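Local coordinates for halogenase (Chondromyces crocatus, PDB 3E1T), which is an FAD-dependent halogenase of the tryptophan halogenase family that probably chlorinates the natural product chondrochloren or a precursor of it, at residues T21-H31 against A323-L334; V128-D136 against G146-G154. One frame throughout, in Å; residues are numbered along the deposited sequence.

Interactions 1 and 2 both belong to the FAD-binding part of the halogenase, their centres 22 Å apart and their nearest atoms about 6 Å apart without touching. Interaction 1 packs helix 17-27, which follows the glycine-rich turn of a probable Rossmann-type GxGxxG motif, against helix 315-333; the side chain of T21 stays about 8 Å from FAD. Interaction 2 is a β-hairpin contact whose V134 backbone binds the adenine directly. Along the chain, 128-136 and 146-154 both fall between 21-31 and 323-334. The parallel sheet relates the two: strand 10-13 and strand 163-166 meet the helices of interaction 1, while strand 33-36 meets side chains of interaction 2.

Interaction 1: residues T21-H31 against A323-L334; sequences TLASFVAMRGH and ALLVARAINTCL
With CG anti to the backbone N (chi1 166°), L22 sends CD1 into a hole between A323, V326, A327 and I330, a knob-into-hole fit in which CD1 lies 3.7 Å from A327 CB. N331 has CG anti to its carbonyl carbon (chi1 -73°), which carries the amide across to F25 O and V26. There N331 ND2 donates to F25 O at 2.9 Å along a nearly straight N-H...O line (165°); the oxygen lies close to the amide plane, but the donor stands above the carbonyl plane. L500 O is a second partner of ND2, so two carbonyl oxygens share the NH2 group. N331 OD1 rests against the V26 side chain and takes a weak hydrogen bond from H31 ND1 at 3.3 Å. The same ND1 donates to V26 O, which R29 N reaches from the opposite face of that carbonyl. L334 CD1 sits over the centre of the H31 ring, 3.6 Å from its centroid, a CH-pi contact. Toward the N-terminal ends of the two segments, F25 CB meets A327 CB at 3.5 Å, and F25 CE2 reaches L324 CD1 at 3.7 Å. The small A323 and A327 are consistent with the close approach of the segment axes, which come within 8.4 Å. G30, with positive phi, turns the chain out of the helix. R29 points its guanidinium to D498 in a salt bridge. Beneath the pair lies the parallel sheet, L22 resting on V12 of strand 10-13 and on V165 of strand 163-166, while helix 340-368 packs on L325, V326 and A329.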
loop_
_atom_site.group_PDB
_atom_site.type_symbol
_atom_site.label_atom_id
_atom_site.label_comp_id
_atom_site.label_asym_id
_atom_site.label_seq_id
_atom_site.Cartn_x
_atom_site.Cartn_y
_atom_site.Cartn_z
ATOM N N THR A 21 -13.769 -2.021 -3.553
ATOM C CA THR A 21 -13.459 -1.959 -4.987
ATOM C C THR A 21 -13.793 -3.267 -5.713
ATOM O O THR A 21 -14.418 -3.255 -6.790
ATOM C CB THR A 21 -11.977 -1.542 -5.247
ATOM O OG1 THR A 21 -11.749 -0.216 -4.746
ATOM C CG2 THR A 21 -11.652 -1.555 -6.722
ATOM N N LEU A 22 -13.351 -4.383 -5.140
ATOM C CA LEU A 22 -13.681 -5.714 -5.658
ATOM C C LEU A 22 -15.196 -5.983 -5.634
ATOM O O LEU A 22 -15.756 -6.415 -6.624
ATOM C CB LEU A 22 -12.958 -6.796 -4.857
ATOM C CG LEU A 22 -13.432 -8.244 -5.023
ATOM C CD1 LEU A 22 -13.380 -8.728 -6.468
ATOM C CD2 LEU A 22 -12.612 -9.148 -4.162
ATOM N N ALA A 23 -15.833 -5.736 -4.497
ATOM C CA ALA A 23 -17.284 -5.925 -4.380
ATOM C C ALA A 23 -18.024 -5.150 -5.475
ATOM O O ALA A 23 -18.810 -5.731 -6.218
ATOM C CB ALA A 23 -17.758 -5.515 -2.995
ATOM N N SER A 24 -17.738 -3.852 -5.600
ATOM C CA SER A 24 -18.357 -3.020 -6.638
ATOM C C SER A 24 -18.210 -3.596 -8.040
ATOM O O SER A 24 -19.186 -3.664 -8.778
ATOM C CB SER A 24 -17.807 -1.594 -6.610
ATOM O OG SER A 24 -18.033 -0.999 -5.353
ATOM N N PHE A 25 -16.998 -4.015 -8.403
ATOM C CA PHE A 25 -16.695 -4.480 -9.768
ATOM C C PHE A 25 -17.391 -5.785 -10.171
ATOM O O PHE A 25 -17.617 -6.037 -11.358
ATOM C CB PHE A 25 -15.176 -4.665 -9.960
ATOM C CG PHE A 25 -14.416 -3.390 -10.233
ATOM C CD1 PHE A 25 -15.018 -2.314 -10.876
ATOM C CD2 PHE A 25 -13.081 -3.287 -9.871
ATOM C CE1 PHE A 25 -14.300 -1.143 -11.139
ATOM C CE2 PHE A 25 -12.358 -2.123 -10.126
ATOM C CZ PHE A 25 -12.968 -1.050 -10.764
ATOM N N VAL A 26 -17.670 -6.646 -9.201
ATOM C CA VAL A 26 -18.355 -7.895 -9.501
ATOM C C VAL A 26 -19.875 -7.650 -9.549
ATOM O O VAL A 26 -20.555 -8.161 -10.434
ATOM C CB VAL A 26 -17.979 -9.039 -8.512
ATOM C CG1 VAL A 26 -18.812 -10.300 -8.792
ATOM C CG2 VAL A 26 -16.483 -9.369 -8.596
ATOM N N ALA A 27 -20.387 -6.859 -8.607
ATOM C CA ALA A 27 -21.803 -6.488 -8.581
ATOM C C ALA A 27 -22.214 -5.714 -9.833
ATOM O O ALA A 27 -23.320 -5.907 -10.350
ATOM C CB ALA A 27 -22.121 -5.694 -7.336
ATOM N N MET A 28 -21.319 -4.849 -10.316
ATOM C CA MET A 28 -21.496 -4.118 -11.573
ATOM C C MET A 28 -21.726 -5.033 -12.781
ATOM O O MET A 28 -22.254 -4.594 -13.804
ATOM C CB MET A 28 -20.287 -3.212 -11.849
ATOM C CG MET A 28 -20.273 -1.910 -11.068
ATOM S SD MET A 28 -18.774 -0.915 -11.302
ATOM C CE MET A 28 -18.644 -0.898 -13.092
ATOM N N ARG A 29 -21.326 -6.295 -12.654
ATOM C CA ARG A 29 -21.490 -7.285 -13.713
ATOM C C ARG A 29 -22.786 -8.080 -13.480
ATOM O O ARG A 29 -23.155 -8.946 -14.279
ATOM C CB ARG A 29 -20.266 -8.207 -13.737
ATOM C CG ARG A 29 -19.792 -8.735 -15.112
ATOM C CD ARG A 29 -20.116 -7.842 -16.317
ATOM N NE ARG A 29 -18.997 -7.655 -17.256
ATOM C CZ ARG A 29 -18.362 -8.617 -17.930
ATOM N NH1 ARG A 29 -18.677 -9.901 -17.778
ATOM N NH2 ARG A 29 -17.376 -8.290 -18.760
ATOM N N GLY A 30 -23.475 -7.765 -12.385
ATOM C CA GLY A 30 -24.770 -8.360 -12.080
ATOM C C GLY A 30 -24.679 -9.669 -11.321
ATOM O O GLY A 30 -25.367 -10.631 -11.659
ATOM N N HIS A 31 -23.831 -9.701 -10.294
ATOM C CA HIS A 31 -23.659 -10.890 -9.473
ATOM C C HIS A 31 -24.042 -10.596 -8.035
ATOM O O HIS A 31 -24.099 -9.431 -7.635
ATOM C CB HIS A 31 -22.218 -11.397 -9.555
ATOM C CG HIS A 31 -21.793 -11.804 -10.933
ATOM N ND1 HIS A 31 -20.799 -11.147 -11.625
ATOM C CD2 HIS A 31 -22.219 -12.801 -11.744
ATOM C CE1 HIS A 31 -20.628 -11.724 -12.802
ATOM N NE2 HIS A 31 -21.476 -12.732 -12.899
ATOM N N ALA A 323 -7.695 -5.792 -6.409
ATOM C CA ALA A 323 -9.176 -5.871 -6.436
ATOM C C ALA A 323 -9.734 -6.004 -7.854
ATOM O O ALA A 323 -10.500 -6.920 -8.124
ATOM C CB ALA A 323 -9.795 -4.685 -5.731
ATOM N N LEU A 324 -9.327 -5.116 -8.760
ATOM C CA LEU A 324 -9.641 -5.239 -10.193
ATOM C C LEU A 324 -9.255 -6.573 -10.824
ATOM O O LEU A 324 -10.002 -7.117 -11.643
ATOM C CB LEU A 324 -8.970 -4.115 -10.984
ATOM C CG LEU A 324 -9.123 -4.045 -12.508
ATOM C CD1 LEU A 324 -10.553 -3.673 -12.924
ATOM C CD2 LEU A 324 -8.125 -3.036 -13.062
ATOM N N LEU A 325 -8.063 -7.065 -10.494
ATOM C CA LEU A 325 -7.563 -8.321 -11.031
ATOM C C LEU A 325 -8.381 -9.504 -10.522
ATOM O O LEU A 325 -8.635 -10.464 -11.256
ATOM C CB LEU A 325 -6.091 -8.514 -10.641
ATOM C CG LEU A 325 -5.060 -7.553 -11.239
ATOM C CD1 LEU A 325 -3.703 -7.818 -10.610
ATOM C CD2 LEU A 325 -5.006 -7.714 -12.739
ATOM N N VAL A 326 -8.761 -9.450 -9.255
ATOM C CA VAL A 326 -9.568 -10.528 -8.684
ATOM C C VAL A 326 -10.983 -10.422 -9.251
ATOM O O VAL A 326 -11.561 -11.430 -9.647
ATOM C CB VAL A 326 -9.552 -10.520 -7.141
ATOM C CG1 VAL A 326 -10.661 -11.408 -6.573
ATOM C CG2 VAL A 326 -8.232 -11.020 -6.649
ATOM N N ALA A 327 -11.497 -9.198 -9.342
ATOM C CA ALA A 327 -12.827 -8.943 -9.929
ATOM C C ALA A 327 -12.933 -9.525 -11.323
ATOM O O ALA A 327 -13.947 -10.132 -11.648
ATOM C CB ALA A 327 -13.137 -7.464 -9.951
ATOM N N ARG A 328 -11.886 -9.351 -12.136
ATOM C CA ARG A 328 -11.830 -9.913 -13.487
ATOM C C ARG A 328 -11.798 -11.426 -13.513
ATOM O O ARG A 328 -12.396 -12.048 -14.405
ATOM C CB ARG A 328 -10.627 -9.388 -14.267
ATOM C CG ARG A 328 -10.792 -7.970 -14.732
ATOM C CD ARG A 328 -9.583 -7.501 -15.491
ATOM N NE ARG A 328 -9.743 -6.088 -15.823
ATOM C CZ ARG A 328 -8.756 -5.277 -16.176
ATOM N NH1 ARG A 328 -7.507 -5.727 -16.247
ATOM N NH2 ARG A 328 -9.025 -4.013 -16.446
ATOM N N ALA A 329 -11.088 -12.026 -12.563
ATOM C CA ALA A 329 -11.070 -13.484 -12.468
ATOM C C ALA A 329 -12.475 -13.981 -12.130
ATOM O O ALA A 329 -12.989 -14.890 -12.793
ATOM C CB ALA A 329 -10.047 -13.966 -11.441
ATOM N N ILE A 330 -13.094 -13.347 -11.133
ATOM C CA ILE A 330 -14.430 -13.711 -10.670
ATOM C C ILE A 330 -15.526 -13.463 -11.728
ATOM O O ILE A 330 -16.372 -14.329 -11.939
ATOM C CB ILE A 330 -14.788 -13.000 -9.351
ATOM C CG1 ILE A 330 -13.891 -13.510 -8.218
ATOM C CG2 ILE A 330 -16.265 -13.216 -8.995
ATOM C CD1 ILE A 330 -14.020 -12.734 -6.930
ATOM N N ASN A 331 -15.495 -12.301 -12.383
ATOM C CA ASN A 331 -16.464 -11.964 -13.441
ATOM C C ASN A 331 -16.328 -12.853 -14.674
ATOM O O ASN A 331 -17.315 -13.104 -15.370
ATOM C CB ASN A 331 -16.361 -10.489 -13.851
ATOM C CG ASN A 331 -16.914 -9.545 -12.802
ATOM O OD1 ASN A 331 -17.718 -9.940 -11.943
ATOM N ND2 ASN A 331 -16.497 -8.277 -12.870
ATOM N N THR A 332 -15.116 -13.339 -14.933
ATOM C CA THR A 332 -14.850 -14.207 -16.081
ATOM C C THR A 332 -15.227 -15.671 -15.812
ATOM O O THR A 332 -15.659 -16.384 -16.715
ATOM C CB THR A 332 -13.378 -14.107 -16.534
ATOM O OG1 THR A 332 -13.055 -12.738 -16.810
ATOM C CG2 THR A 332 -13.133 -14.922 -17.788
ATOM N N CYS A 333 -15.063 -16.109 -14.568
ATOM C CA CYS A 333 -15.413 -17.471 -14.165
ATOM C C CYS A 333 -16.918 -17.636 -13.928
ATOM O O CYS A 333 -17.489 -18.681 -14.237
ATOM C CB CYS A 333 -14.622 -17.878 -12.920
ATOM S SG CYS A 333 -12.858 -18.114 -13.247
ATOM N N LEU A 334 -17.552 -16.602 -13.382
ATOM C CA LEU A 334 -18.997 -16.611 -13.171
ATOM C C LEU A 334 -19.773 -16.512 -14.487
ATOM O O LEU A 334 -20.999 -16.659 -14.504
ATOM C CB LEU A 334 -19.417 -15.490 -12.227
ATOM C CG LEU A 334 -19.032 -15.616 -10.756
ATOM C CD1 LEU A 334 -19.477 -14.373 -10.021
ATOM C CD2 LEU A 334 -19.622 -16.866 -10.115
#

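Interaction 2: residues V128-D136 against G146-G154; sequences VRERHEVID and GVRYRNTEG. With FAD (flavin-adenine dinucleotide), chain C.
V134 and Y149 face each other as a non-hydrogen-bonded antiparallel pair, while E133 and R150 form the hydrogen-bonded pair beside it; R150 N donates to E133 O at 3.0 Å. V134 spends its own backbone on the cofactor: its N donates to FAD N1A and its O accepts from FAD N6A, each at 3.0 Å, so the V134 main chain grips the adenine edge with one donor and one acceptor. On the Y149 side the H132 ring lies near parallel to the tyrosine ring but slid well aside, centroids 5.5 Å apart. N151 CA covers one face of H132 and R129 CB the other. Farther along, I135 N and D136 N both donate to R148 O, the first at 2.7 Å, which makes a classic beta bulge in the hairpin of strands 133-140 and 143-150. R148, bent at chi3 (38°), brings NE to D136 OD2 at 3.0 Å in a salt bridge on the anti side of the carboxylate, the two planes 71° apart. A leucine in place of R148 would probably leave the D136 carboxylate without its charged mate and freer to turn. In the next shell R173 pairs with E133, E6 with R129, and L36 of strand 33-36 touches H132, V134 and Y149.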
loop_
_atom_site.group_PDB
_atom_site.type_symbol
_atom_site.label_atom_id
_atom_site.label_comp_id
_atom_site.label_asym_id
_atom_site.label_seq_id
_atom_site.Cartn_x
_atom_site.Cartn_y
_atom_site.Cartn_z
ATOM N N VAL A 128 -23.677 -4.708 1.579
ATOM C CA VAL A 128 -22.643 -4.447 2.587
ATOM C C VAL A 128 -23.239 -4.377 3.988
ATOM O O VAL A 128 -24.310 -3.809 4.199
ATOM C CB VAL A 128 -21.700 -3.220 2.259
ATOM C CG1 VAL A 128 -21.835 -2.780 0.813
ATOM C CG2 VAL A 128 -21.907 -2.050 3.216
ATOM N N ARG A 129 -22.543 -4.983 4.938
ATOM C CA ARG A 129 -23.014 -5.043 6.310
ATOM C C ARG A 129 -21.882 -4.730 7.269
ATOM O O ARG A 129 -20.929 -5.507 7.392
ATOM C CB ARG A 129 -23.634 -6.418 6.591
ATOM C CG ARG A 129 -25.054 -6.533 6.051
ATOM C CD ARG A 129 -25.320 -7.862 5.377
ATOM N NE ARG A 129 -25.627 -8.905 6.345
ATOM C CZ ARG A 129 -26.284 -10.028 6.067
ATOM N NH1 ARG A 129 -26.725 -10.276 4.831
ATOM N NH2 ARG A 129 -26.498 -10.906 7.036
ATOM N N GLU A 130 -21.984 -3.571 7.920
ATOM C CA GLU A 130 -21.009 -3.133 8.911
ATOM C C GLU A 130 -21.271 -3.832 10.239
ATOM O O GLU A 130 -22.255 -4.565 10.365
ATOM C CB GLU A 130 -21.043 -1.609 9.055
ATOM C CG GLU A 130 -20.531 -0.878 7.819
ATOM C CD GLU A 130 -20.823 0.617 7.828
ATOM O OE1 GLU A 130 -20.930 1.223 8.914
ATOM O OE2 GLU A 130 -20.934 1.193 6.729
ATOM N N ARG A 131 -20.391 -3.611 11.216
ATOM C CA ARG A 131 -20.439 -4.282 12.528
ATOM C C ARG A 131 -20.447 -5.820 12.463
ATOM O O ARG A 131 -20.879 -6.491 13.413
ATOM C CB ARG A 131 -21.613 -3.770 13.388
ATOM C CG ARG A 131 -21.496 -2.321 13.871
ATOM C CD ARG A 131 -20.080 -1.956 14.333
ATOM N NE ARG A 131 -19.618 -2.752 15.471
ATOM C CZ ARG A 131 -19.463 -2.283 16.706
ATOM N NH1 ARG A 131 -19.728 -1.008 16.981
ATOM N NH2 ARG A 131 -19.037 -3.092 17.670
ATOM N N HIS A 132 -19.961 -6.361 11.346
ATOM C CA HIS A 132 -19.917 -7.799 11.108
ATOM C C HIS A 132 -18.467 -8.279 10.986
ATOM O O HIS A 132 -17.776 -7.958 10.004
ATOM C CB HIS A 132 -20.693 -8.148 9.834
ATOM C CG HIS A 132 -22.189 -8.068 9.972
ATOM N ND1 HIS A 132 -23.031 -9.054 9.499
ATOM C CD2 HIS A 132 -22.992 -7.117 10.509
ATOM C CE1 HIS A 132 -24.285 -8.715 9.739
ATOM N NE2 HIS A 132 -24.289 -7.543 10.351
ATOM N N GLU A 133 -18.011 -9.050 11.976
ATOM C CA GLU A 133 -16.642 -9.576 11.993
ATOM C C GLU A 133 -16.556 -11.037 11.550
ATOM O O GLU A 133 -17.111 -11.921 12.200
ATOM C CB GLU A 133 -16.016 -9.408 13.381
ATOM C CG GLU A 133 -14.606 -9.971 13.499
ATOM C CD GLU A 133 -13.954 -9.722 14.852
ATOM O OE1 GLU A 133 -14.670 -9.472 15.849
ATOM O OE2 GLU A 133 -12.709 -9.795 14.917
ATOM N N VAL A 134 -15.843 -11.281 10.449
ATOM C CA VAL A 134 -15.563 -12.647 9.987
ATOM C C VAL A 134 -14.579 -13.333 10.935
ATOM O O VAL A 134 -13.580 -12.744 11.356
ATOM C CB VAL A 134 -15.054 -12.678 8.527
ATOM C CG1 VAL A 134 -14.655 -14.097 8.104
ATOM C CG2 VAL A 134 -16.121 -12.151 7.594
ATOM N N ILE A 135 -14.900 -14.577 11.284
ATOM C CA ILE A 135 -14.186 -15.341 12.295
ATOM C C ILE A 135 -13.365 -16.438 11.634
ATOM O O ILE A 135 -12.224 -16.712 12.024
ATOM C CB ILE A 135 -15.190 -15.977 13.312
ATOM C CG1 ILE A 135 -16.111 -14.907 13.917
ATOM C CG2 ILE A 135 -14.462 -16.726 14.425
ATOM C CD1 ILE A 135 -15.378 -13.848 14.743
ATOM N N ASP A 136 -13.959 -17.069 10.628
ATOM C CA ASP A 136 -13.335 -18.186 9.938
ATOM C C ASP A 136 -13.854 -18.237 8.529
ATOM O O ASP A 136 -15.001 -17.874 8.281
ATOM C CB ASP A 136 -13.698 -19.513 10.627
ATOM C CG ASP A 136 -13.277 -19.556 12.077
ATOM O OD1 ASP A 136 -12.063 -19.718 12.336
ATOM O OD2 ASP A 136 -14.160 -19.438 12.955
ATOM N N GLY A 146 -17.556 -20.846 2.343
ATOM C CA GLY A 146 -18.296 -19.860 3.109
ATOM C C GLY A 146 -17.482 -19.245 4.214
ATOM O O GLY A 146 -16.263 -19.418 4.266
ATOM N N VAL A 147 -18.157 -18.511 5.088
ATOM C CA VAL A 147 -17.519 -17.902 6.240
ATOM C C VAL A 147 -18.377 -18.070 7.494
ATOM O O VAL A 147 -19.596 -18.232 7.396
ATOM C CB VAL A 147 -17.231 -16.379 6.015
ATOM C CG1 VAL A 147 -16.238 -16.167 4.864
ATOM C CG2 VAL A 147 -18.528 -15.590 5.791
ATOM N N ARG A 148 -17.735 -18.056 8.660
ATOM C CA ARG A 148 -18.436 -17.841 9.925
ATOM C C ARG A 148 -18.172 -16.415 10.374
ATOM O O ARG A 148 -17.024 -15.965 10.356
ATOM C CB ARG A 148 -17.969 -18.820 11.016
ATOM C CG ARG A 148 -18.142 -18.267 12.451
ATOM C CD ARG A 148 -18.004 -19.298 13.566
ATOM N NE ARG A 148 -16.970 -20.301 13.314
ATOM C CZ ARG A 148 -17.226 -21.528 12.882
ATOM N NH1 ARG A 148 -18.478 -21.897 12.656
ATOM N NH2 ARG A 148 -16.237 -22.381 12.673
ATOM N N TYR A 149 -19.227 -15.711 10.781
ATOM C CA TYR A 149 -19.107 -14.342 11.284
ATOM C C TYR A 149 -20.005 -14.090 12.492
ATOM O O TYR A 149 -20.892 -14.885 12.778
ATOM C CB TYR A 149 -19.433 -13.321 10.178
ATOM C CG TYR A 149 -20.864 -13.355 9.664
ATOM C CD1 TYR A 149 -21.822 -12.470 10.152
ATOM C CD2 TYR A 149 -21.249 -14.263 8.676
ATOM C CE1 TYR A 149 -23.139 -12.493 9.676
ATOM C CE2 TYR A 149 -22.560 -14.297 8.191
ATOM C CZ TYR A 149 -23.497 -13.408 8.694
ATOM O OH TYR A 149 -24.790 -13.438 8.216
ATOM N N ARG A 150 -19.761 -12.978 13.184
ATOM C CA ARG A 150 -20.690 -12.458 14.190
ATOM C C ARG A 150 -21.329 -11.200 13.618
ATOM O O ARG A 150 -20.621 -10.333 13.097
ATOM C CB ARG A 150 -19.979 -12.097 15.496
ATOM C CG ARG A 150 -18.882 -13.046 15.939
ATOM C CD ARG A 150 -18.207 -12.519 17.202
ATOM N NE ARG A 150 -19.016 -12.763 18.399
ATOM C CZ ARG A 150 -18.838 -12.157 19.571
ATOM N NH1 ARG A 150 -17.880 -11.247 19.724
ATOM N NH2 ARG A 150 -19.621 -12.458 20.598
ATOM N N ASN A 151 -22.655 -11.097 13.709
ATOM C CA ASN A 151 -23.360 -9.901 13.244
ATOM C C ASN A 151 -23.287 -8.768 14.275
ATOM O O ASN A 151 -22.487 -8.835 15.206
ATOM C CB ASN A 151 -24.806 -10.225 12.817
ATOM C CG ASN A 151 -25.719 -10.565 13.992
ATOM O OD1 ASN A 151 -25.341 -10.442 15.154
ATOM N ND2 ASN A 151 -26.941 -10.983 13.679
ATOM N N THR A 152 -24.114 -7.739 14.103
ATOM C CA THR A 152 -24.085 -6.545 14.957
ATOM C C THR A 152 -24.234 -6.844 16.456
ATOM O O THR A 152 -23.525 -6.264 17.282
ATOM C CB THR A 152 -25.137 -5.521 14.500
ATOM O OG1 THR A 152 -24.970 -5.275 13.098
ATOM C CG2 THR A 152 -24.983 -4.218 15.256
ATOM N N GLU A 153 -25.156 -7.738 16.804
ATOM C CA GLU A 153 -25.209 -8.292 18.163
ATOM C C GLU A 153 -24.162 -9.409 18.272
ATOM O O GLU A 153 -23.471 -9.701 17.295
ATOM C CB GLU A 153 -26.624 -8.781 18.527
ATOM C CG GLU A 153 -27.356 -9.578 17.439
ATOM C CD GLU A 153 -28.280 -8.733 16.558
ATOM O OE1 GLU A 153 -28.022 -7.519 16.368
ATOM O OE2 GLU A 153 -29.274 -9.294 16.046
ATOM N N GLY A 154 -24.026 -10.029 19.442
ATOM C CA GLY A 154 -23.016 -11.083 19.618
ATOM C C GLY A 154 -23.232 -12.368 18.821
ATOM O O GLY A 154 -22.546 -13.362 19.053
HETATM P PA FAD C . -7.540 -1.893 4.927
HETATM O O1A FAD C . -7.557 -0.457 4.475
HETATM O O2A FAD C . -6.718 -2.165 6.139
HETATM O O5B FAD C . -9.069 -2.312 5.238
HETATM C C5B FAD C . -9.409 -3.633 5.631
HETATM C C4B FAD C . -10.782 -3.623 6.309
HETATM O O4B FAD C . -11.104 -4.902 6.818
HETATM C C3B FAD C . -10.803 -2.666 7.497
HETATM O O3B FAD C . -11.869 -1.764 7.306
HETATM C C2B FAD C . -11.065 -3.540 8.706
HETATM O O2B FAD C . -11.960 -2.906 9.577
HETATM C C1B FAD C . -11.687 -4.780 8.091
HETATM N N9A FAD C . -11.464 -6.036 8.830
HETATM C C8A FAD C . -10.347 -6.458 9.506
HETATM N N7A FAD C . -10.603 -7.691 10.003
HETATM C C5A FAD C . -11.854 -8.066 9.643
HETATM C C6A FAD C . -12.629 -9.212 9.884
HETATM N N6A FAD C . -12.213 -10.178 10.713
HETATM N N1A FAD C . -13.898 -9.278 9.359
HETATM C C2A FAD C . -14.426 -8.237 8.640
HETATM N N3A FAD C . -13.659 -7.112 8.422
HETATM C C4A FAD C . -12.399 -7.031 8.906
HETATM N N1 FAD C . -0.965 3.672 1.232
HETATM C C2 FAD C . -1.164 4.683 0.333
HETATM O O2 FAD C . -1.771 4.424 -0.703
HETATM N N3 FAD C . -0.667 5.946 0.604
HETATM C C4 FAD C . 0.019 6.202 1.787
HETATM O O4 FAD C . 0.443 7.331 2.042
HETATM C C4X FAD C . 0.231 5.170 2.692
HETATM N N5 FAD C . 0.907 5.384 3.878
HETATM C C5X FAD C . 1.095 4.341 4.765
HETATM C C6 FAD C . 1.786 4.543 5.964
HETATM C C7 FAD C . 1.973 3.476 6.856
HETATM C C7M FAD C . 2.902 3.656 8.023
HETATM C C8 FAD C . 1.474 2.204 6.549
HETATM C C8M FAD C . 1.827 0.989 7.377
HETATM C C9 FAD C . 0.778 2.014 5.360
HETATM C C9A FAD C . 0.587 3.071 4.463
HETATM N N10 FAD C . -0.114 2.854 3.292
HETATM C C10 FAD C . -0.284 3.895 2.403
HETATM C "C1'" FAD C . -0.764 1.510 3.013
HETATM C "C2'" FAD C . -2.282 1.488 3.228
HETATM O "O2'" FAD C . -2.528 1.699 4.604
HETATM C "C3'" FAD C . -2.878 0.133 2.817
HETATM O "O3'" FAD C . -2.191 -0.401 1.706
HETATM C "C4'" FAD C . -4.352 0.171 2.413
HETATM O "O4'" FAD C . -5.127 0.614 3.504
HETATM C "C5'" FAD C . -4.801 -1.233 2.008
HETATM O "O5'" FAD C . -6.200 -1.282 1.952
HETATM P P FAD C . -6.998 -2.651 2.212
HETATM O O1P FAD C . -8.374 -2.537 1.591
HETATM O O2P FAD C . -6.262 -3.812 1.620
HETATM O O3P FAD C . -6.988 -2.854 3.787
HETATM O O HOH W 1 -15.107 -20.045 15.290
#